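Local atomic coordinates of amidase, hydantoinase/carbamoylase family (Paraburkholderia phymatum, PDB entry 6C0D), a protein that probably hydrolyses N-carbamoyl-L-amino acids as a metal-dependent, homodimeric amidase of the peptidase M20 family. Residues G108-R113 with L404-A409; A253-A258 with T267-G272. All blocks are in the same frame, centred on the assembly; numbering follows the deposited sequence.

In the fold
The two contacts lie on opposite sides of the chain's centre, their own centres about 39 Å apart and their nearest atoms about 24 Å apart, so they share no residue and do not touch. Contact 1 joins helix 102-117 to the C-terminal helix 399-419, in the part of the fold that carries the zinc site. Contact 2 joins helix 244-262 to strand 268-277 and is nested within the long loop that contact 1 closes. This order reflects the M20 plan, in which a dimerisation domain is inserted into a catalytic domain: contact 1 belongs to the catalytic part, contact 2 to the insert, whose strand also meets the second subunit.

Contact 1 of 2, residues G108-R113 with L404-A409; sequences GLEIAR and LGCEVA
Cys406 is the first residue of 404-409 to reach helix 102-117, and it does so with its sulfur. SG stands anti to the backbone N (chi1 -164°) and extends toward the other helix, 4.1 Å from Glu110 CG and 4.2 Å from Ile111 CG1. It therefore rests against the aliphatic stem of the glutamate and the inner part of the isoleucine, a place suited to a small, weakly polar atom that needs no strong hydrogen bond. The CA atoms of Ile111 and Cys406 are the nearest pair across the two segments, 7.6 Å apart.

One turn later Ala409 offers its methyl to the tip of the isoleucine: Ile111 CD1 lies 3.6 Å from Ala409 CB. Alanine suits this position because its short side chain lets the longer, branched neighbour reach close to the helix backbone. With chi2 at 165°, Ile111 stretches CD1 out toward 404-409, and its side chain also touches Ala410 and Ala413, farther along helix 399-419.

Glu110 contributes carbon to this interface and turns its charge elsewhere. Its chain bends at chi2, and in a salt bridge within its own helix Arg113 holds the single oxygen OE1 of Glu110 side-on with two nitrogens, NH2 at 2.8 Å and NE at 3.1 Å. The NH2 bond arrives nearly along the C-O axis, whereas NE approaches from above the carboxylate plane. OE2 forms a salt bridge with Arg20 and accepts from Asp17 N, so the buried carboxylate has partners at both oxygens and its rotation is restrained.

The short helical segments cross at -51° with their axes 10.0 Å apart, joined here by apolar packing without a hydrogen bond. This is helix-helix packing in the catalytic domain of an M20 enzyme, with Ala409 about 10 Å from the zinc ligand His196, side chain to side chain.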
# COMPACT_ATOMS: atom_id res chain seq x y z
N GLY A 108 20.92 7.36 -36.64
CA GLY A 108 22.20 8.04 -36.80
C GLY A 108 23.08 7.35 -37.82
O GLY A 108 23.67 8.00 -38.69
N LEU A 109 23.16 6.03 -37.74
CA LEU A 109 23.96 5.26 -38.70
C LEU A 109 23.45 5.47 -40.12
O LEU A 109 24.24 5.72 -41.05
CB LEU A 109 23.91 3.78 -38.32
CG LEU A 109 24.70 2.76 -39.13
CD1 LEU A 109 26.19 3.08 -39.07
CD2 LEU A 109 24.42 1.34 -38.59
N GLU A 110 22.14 5.36 -40.32
CA GLU A 110 21.62 5.49 -41.68
C GLU A 110 21.81 6.90 -42.20
O GLU A 110 22.09 7.11 -43.39
CB GLU A 110 20.14 5.11 -41.73
CG GLU A 110 19.51 5.33 -43.12
CD GLU A 110 20.17 4.50 -44.22
OE1 GLU A 110 20.80 3.46 -43.91
OE2 GLU A 110 20.07 4.91 -45.40
N ILE A 111 21.63 7.89 -41.33
CA ILE A 111 21.81 9.28 -41.75
C ILE A 111 23.25 9.54 -42.14
O ILE A 111 23.52 10.18 -43.15
CB ILE A 111 21.32 10.24 -40.65
CG1 ILE A 111 19.80 10.10 -40.50
CG2 ILE A 111 21.70 11.70 -40.99
CD1 ILE A 111 19.26 10.73 -39.22
N ALA A 112 24.20 8.99 -41.37
CA ALA A 112 25.61 9.11 -41.76
C ALA A 112 25.85 8.48 -43.12
O ALA A 112 26.52 9.07 -43.99
CB ALA A 112 26.50 8.47 -40.71
N ARG A 113 25.27 7.29 -43.35
CA ARG A 113 25.43 6.64 -44.64
C ARG A 113 24.81 7.48 -45.75
O ARG A 113 25.45 7.75 -46.78
CB ARG A 113 24.80 5.23 -44.60
CG ARG A 113 25.64 4.22 -43.79
CD ARG A 113 25.08 2.79 -43.89
NE ARG A 113 23.72 2.68 -43.35
CZ ARG A 113 23.32 1.78 -42.45
NH1 ARG A 113 24.16 0.86 -41.99
NH2 ARG A 113 22.05 1.79 -42.04
N LEU A 404 9.49 7.19 -42.16
CA LEU A 404 9.25 8.64 -42.25
C LEU A 404 10.07 9.42 -41.22
O LEU A 404 10.65 10.47 -41.53
CB LEU A 404 7.75 8.95 -42.07
CG LEU A 404 7.39 10.43 -42.03
CD1 LEU A 404 7.78 11.12 -43.36
CD2 LEU A 404 5.90 10.67 -41.72
N GLY A 405 10.13 8.92 -39.98
CA GLY A 405 10.95 9.57 -38.97
C GLY A 405 12.39 9.73 -39.42
O GLY A 405 13.02 10.78 -39.20
N CYS A 406 12.93 8.71 -40.07
CA CYS A 406 14.32 8.77 -40.51
C CYS A 406 14.47 9.72 -41.69
O CYS A 406 15.47 10.43 -41.80
CB CYS A 406 14.83 7.38 -40.88
SG CYS A 406 16.66 7.32 -40.98
N GLU A 407 13.49 9.73 -42.61
CA GLU A 407 13.51 10.70 -43.70
C GLU A 407 13.52 12.14 -43.18
O GLU A 407 14.27 12.99 -43.68
CB GLU A 407 12.30 10.47 -44.63
CG GLU A 407 12.45 9.18 -45.44
CD GLU A 407 11.20 8.84 -46.24
OE1 GLU A 407 10.11 9.25 -45.82
OE2 GLU A 407 11.30 8.16 -47.27
N VAL A 408 12.67 12.44 -42.20
CA VAL A 408 12.64 13.79 -41.62
C VAL A 408 13.97 14.09 -40.94
O VAL A 408 14.56 15.16 -41.14
CB VAL A 408 11.46 13.93 -40.63
CG1 VAL A 408 11.56 15.28 -39.83
CG2 VAL A 408 10.11 13.82 -41.38
N ALA A 409 14.47 13.13 -40.15
CA ALA A 409 15.74 13.36 -39.45
C ALA A 409 16.90 13.56 -40.42
O ALA A 409 17.77 14.42 -40.20
CB ALA A 409 16.03 12.20 -38.50

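Contact 2 of 2, residues A253-A258 with T267-G272; sequences AHIDDA and TVWTVG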
# COMPACT_ATOMS: atom_id res chain seq x y z
N ALA A 253 -6.49 15.53 -2.27
CA ALA A 253 -7.42 16.47 -2.90
C ALA A 253 -6.88 17.89 -2.83
O ALA A 253 -7.10 18.68 -3.76
CB ALA A 253 -8.81 16.40 -2.25
N HIS A 254 -6.19 18.26 -1.74
CA HIS A 254 -5.56 19.58 -1.70
C HIS A 254 -4.47 19.71 -2.75
O HIS A 254 -4.31 20.79 -3.35
CB HIS A 254 -4.97 19.85 -0.32
CG HIS A 254 -5.99 19.93 0.77
ND1 HIS A 254 -5.69 19.70 2.09
CD2 HIS A 254 -7.32 20.19 0.72
CE1 HIS A 254 -6.79 19.82 2.82
NE2 HIS A 254 -7.79 20.12 2.01
N ILE A 255 -3.67 18.66 -2.95
CA ILE A 255 -2.64 18.71 -3.99
C ILE A 255 -3.28 18.95 -5.35
O ILE A 255 -2.83 19.80 -6.14
CB ILE A 255 -1.80 17.42 -3.99
CG1 ILE A 255 -0.94 17.31 -2.73
CG2 ILE A 255 -0.91 17.32 -5.27
CD1 ILE A 255 -0.27 15.93 -2.57
N ASP A 256 -4.31 18.16 -5.67
CA ASP A 256 -4.95 18.27 -6.98
C ASP A 256 -5.50 19.67 -7.20
O ASP A 256 -5.42 20.22 -8.31
CB ASP A 256 -6.09 17.25 -7.10
CG ASP A 256 -5.59 15.81 -7.15
OD1 ASP A 256 -4.40 15.59 -7.46
OD2 ASP A 256 -6.40 14.87 -6.90
N ASP A 257 -6.07 20.26 -6.16
CA ASP A 257 -6.62 21.60 -6.29
C ASP A 257 -5.52 22.62 -6.53
O ASP A 257 -5.60 23.44 -7.45
CB ASP A 257 -7.44 21.95 -5.04
CG ASP A 257 -7.87 23.41 -5.02
OD1 ASP A 257 -8.85 23.74 -5.72
OD2 ASP A 257 -7.23 24.21 -4.31
N ALA A 258 -4.46 22.58 -5.72
CA ALA A 258 -3.39 23.57 -5.87
C ALA A 258 -2.63 23.39 -7.18
O ALA A 258 -2.29 24.38 -7.84
CB ALA A 258 -2.44 23.48 -4.67
N THR A 267 1.26 20.01 -17.89
CA THR A 267 1.75 19.69 -16.54
C THR A 267 1.29 18.29 -16.14
O THR A 267 0.15 17.92 -16.42
CB THR A 267 1.21 20.72 -15.56
OG1 THR A 267 1.45 22.04 -16.07
CG2 THR A 267 1.87 20.59 -14.17
N VAL A 268 2.17 17.51 -15.48
CA VAL A 268 1.76 16.20 -14.96
C VAL A 268 2.11 16.07 -13.48
O VAL A 268 3.11 16.62 -13.00
CB VAL A 268 2.36 15.01 -15.74
CG1 VAL A 268 1.77 14.97 -17.18
CG2 VAL A 268 3.90 15.02 -15.75
N TRP A 269 1.28 15.31 -12.76
CA TRP A 269 1.62 14.92 -11.40
C TRP A 269 0.92 13.61 -11.09
O TRP A 269 -0.14 13.31 -11.64
CB TRP A 269 1.26 16.00 -10.37
CG TRP A 269 -0.22 16.29 -10.17
CD1 TRP A 269 -1.05 15.78 -9.17
CD2 TRP A 269 -1.01 17.17 -10.94
NE1 TRP A 269 -2.31 16.31 -9.31
CE2 TRP A 269 -2.32 17.17 -10.38
CE3 TRP A 269 -0.76 17.97 -12.07
CZ2 TRP A 269 -3.36 17.94 -10.91
CZ3 TRP A 269 -1.81 18.74 -12.60
CH2 TRP A 269 -3.08 18.71 -12.02
N THR A 270 1.55 12.82 -10.22
CA THR A 270 1.18 11.42 -10.05
C THR A 270 1.44 10.98 -8.63
O THR A 270 2.55 11.15 -8.12
CB THR A 270 2.00 10.51 -10.99
OG1 THR A 270 2.07 11.10 -12.29
CG2 THR A 270 1.35 9.12 -11.09
N VAL A 271 0.44 10.35 -8.01
CA VAL A 271 0.64 9.63 -6.75
C VAL A 271 0.86 8.17 -7.14
O VAL A 271 -0.09 7.45 -7.49
CB VAL A 271 -0.55 9.80 -5.81
CG1 VAL A 271 -0.39 8.86 -4.59
CG2 VAL A 271 -0.66 11.27 -5.35
N GLY A 272 2.12 7.72 -7.08
CA GLY A 272 2.42 6.40 -7.58
C GLY A 272 2.31 5.30 -6.54
O GLY A 272 2.23 4.12 -6.87
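Asp256 OD1 accepts the indole N-H of Trp269, with NE1 to OD1 at 2.9 Å and a nearly straight N-H...O angle of 172°. The oxygen lies in the plane of the indole at its edge, where the ring's single donor points. On the aspartate side the N-H comes in on the anti side of OD1, tilted from the carboxylate plane, and the two flat groups are inclined by 47°. A short acid fits this spot: from the helix surface it spans the gap to the ring, and the bond satisfies the tryptophan's polar atom and helps fix the rotation of the indole.

CB of Trp269 already points at the helix, and chi1 of 66°, with CG between the backbone N and the carbonyl carbon, brings the NE1 edge of the indole to Asp256. Beside the polar bond, Ile255 CG2 meets Trp269 CD1 obliquely at 4.2 Å, so the large ring gains apolar support next to its hydrogen bond. Phe259, farther along the helix, adds an edge-to-face ring contact, and Met238 of the second subunit also packs on the tryptophan.

Strand 268-277 pairs antiparallel with strand 283-296, and Thr270 OG1 is hydrogen-bonded to Arg241 of the second subunit. Through the bond to Asp256 and the packing on Ile255, Trp269 ties helix 244-262 to the strand that follows it, helix-on-sheet packing consistent with the alpha/beta dimerisation domain of M20 enzymes.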